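Local structure of hdh assembly factor Kustc1130 (Kuenenia stuttgartiensis, 6HIF) at residues I75-H80 and V99-G104. The protein probably assists assembly of hydrazine dehydrogenase (HDH), a multihaem enzyme of anaerobic ammonium oxidation, and associates with it in a large complex. Numbering follows the deposited sequence.
Sequences ISVHEH and VSLDLG. With SO4 (sulfate ion), chain B.
Leu101 sets the tip of one branch, CD1, against two side chains of strand 71-79: CD1 lies 3.8 Å from Val77 CG2 and 4.1 Å from Ile75 CG2. One pair back toward the N-terminal ends, Ile75 CD1 and Val99 CG2 meet end on at 4.2 Å, while Leu103, just past the end of its strand, brings CD1 to 3.9 Å from Val77 CG1. Both Val77 methyls are therefore engaged, each by a different leucine; CG1 stands anti to the backbone N (chi1 -178°), which turns it to Leu103 and CG2 to Leu101. No hydrogen bond links the two strands, whose short axes come within 9.3 Å at about 40°, for they belong to different sheets of a beta sandwich and their alternate residues fill the core between them. Ile49 and Ala37 add to the packing round Val77. At the C-terminal end the partly exposed Glu79 runs alongside Leu103 in the opposite sense, OE1 3.8 Å from CD2, and OE2 is hydrogen-bonded to His109. On the solvent side of strand 71-79, Ser76 OG donates to O1 of a sulfate (3.1 Å), probably from the crystallisation liquor; exposed His78 reaches O2 through a weak NE2 bond, and His86 NE2 also bonds the ion.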
# COMPACT_ATOMS: atom_id res chain seq x y z
N ILE Y 75 50.57 -67.01 2.92
CA ILE Y 75 51.37 -65.96 3.52
C ILE Y 75 52.72 -66.57 3.91
O ILE Y 75 52.77 -67.63 4.53
CB ILE Y 75 50.67 -65.33 4.74
CG1 ILE Y 75 49.23 -64.90 4.42
CG2 ILE Y 75 51.48 -64.18 5.32
CD1 ILE Y 75 48.37 -64.69 5.65
N SER Y 76 53.80 -65.89 3.51
CA SER Y 76 55.14 -66.29 3.91
C SER Y 76 55.94 -65.06 4.33
O SER Y 76 56.01 -64.08 3.60
CB SER Y 76 55.83 -67.06 2.81
OG SER Y 76 55.97 -66.27 1.65
N VAL Y 77 56.52 -65.14 5.54
CA VAL Y 77 57.34 -64.08 6.08
C VAL Y 77 58.79 -64.57 6.14
O VAL Y 77 59.09 -65.55 6.81
CB VAL Y 77 56.83 -63.62 7.47
CG1 VAL Y 77 57.66 -62.47 8.03
CG2 VAL Y 77 55.36 -63.24 7.43
N HIS Y 78 59.66 -63.87 5.40
CA HIS Y 78 61.08 -64.18 5.35
C HIS Y 78 61.88 -62.98 5.86
O HIS Y 78 61.52 -61.84 5.60
CB HIS Y 78 61.48 -64.55 3.91
CG HIS Y 78 61.17 -65.96 3.52
ND1 HIS Y 78 62.09 -66.78 2.91
CD2 HIS Y 78 60.04 -66.69 3.66
CE1 HIS Y 78 61.55 -67.96 2.69
NE2 HIS Y 78 60.30 -67.94 3.14
N GLU Y 79 62.96 -63.27 6.60
CA GLU Y 79 63.86 -62.25 7.13
C GLU Y 79 65.30 -62.73 7.01
O GLU Y 79 65.57 -63.92 7.11
CB GLU Y 79 63.40 -61.80 8.52
CG GLU Y 79 64.52 -61.59 9.53
CD GLU Y 79 64.86 -62.84 10.32
OE1 GLU Y 79 64.01 -63.73 10.42
OE2 GLU Y 79 65.99 -62.91 10.84
N HIS Y 80 66.22 -61.76 6.82
CA HIS Y 80 67.59 -61.99 6.36
C HIS Y 80 68.39 -62.89 7.30
O HIS Y 80 69.49 -63.32 6.95
CB HIS Y 80 68.29 -60.65 6.07
CG HIS Y 80 68.20 -60.22 4.64
ND1 HIS Y 80 69.08 -60.68 3.67
CD2 HIS Y 80 67.36 -59.37 4.01
CE1 HIS Y 80 68.77 -60.14 2.51
NE2 HIS Y 80 67.72 -59.33 2.69
N VAL Y 99 46.65 -60.91 10.75
CA VAL Y 99 47.44 -62.11 10.98
C VAL Y 99 48.73 -61.70 11.69
O VAL Y 99 49.41 -60.76 11.27
CB VAL Y 99 47.69 -62.89 9.68
CG1 VAL Y 99 48.76 -63.96 9.84
CG2 VAL Y 99 46.42 -63.50 9.12
N SER Y 100 49.04 -62.42 12.77
CA SER Y 100 50.22 -62.15 13.57
C SER Y 100 51.10 -63.39 13.61
O SER Y 100 50.71 -64.42 14.17
CB SER Y 100 49.84 -61.71 14.96
OG SER Y 100 50.80 -60.81 15.47
N LEU Y 101 52.29 -63.29 13.00
CA LEU Y 101 53.20 -64.42 12.90
C LEU Y 101 54.49 -64.09 13.66
O LEU Y 101 55.13 -63.08 13.38
CB LEU Y 101 53.48 -64.72 11.43
CG LEU Y 101 52.29 -65.23 10.62
CD1 LEU Y 101 52.57 -65.11 9.13
CD2 LEU Y 101 51.92 -66.66 10.99
N ASP Y 102 54.84 -64.95 14.62
CA ASP Y 102 56.07 -64.81 15.38
C ASP Y 102 57.13 -65.76 14.82
O ASP Y 102 56.86 -66.94 14.62
CB ASP Y 102 55.85 -65.06 16.87
CG ASP Y 102 57.03 -64.61 17.72
OD1 ASP Y 102 57.19 -63.38 17.87
OD2 ASP Y 102 57.78 -65.49 18.20
N LEU Y 103 58.33 -65.22 14.59
CA LEU Y 103 59.39 -65.96 13.92
C LEU Y 103 60.44 -66.41 14.94
O LEU Y 103 61.48 -66.94 14.56
CB LEU Y 103 60.03 -65.08 12.84
CG LEU Y 103 59.32 -65.09 11.48
CD1 LEU Y 103 58.06 -64.23 11.51
CD2 LEU Y 103 60.27 -64.61 10.39
N GLY Y 104 60.14 -66.21 16.23
CA GLY Y 104 60.99 -66.68 17.30
C GLY Y 104 62.11 -65.70 17.63
O GLY Y 104 62.22 -64.64 17.01
S SO4 B . 58.35 -68.86 0.06
O1 SO4 B . 58.13 -67.42 -0.18
O2 SO4 B . 57.95 -69.22 1.44
O3 SO4 B . 57.54 -69.65 -0.90
O4 SO4 B . 59.79 -69.17 -0.11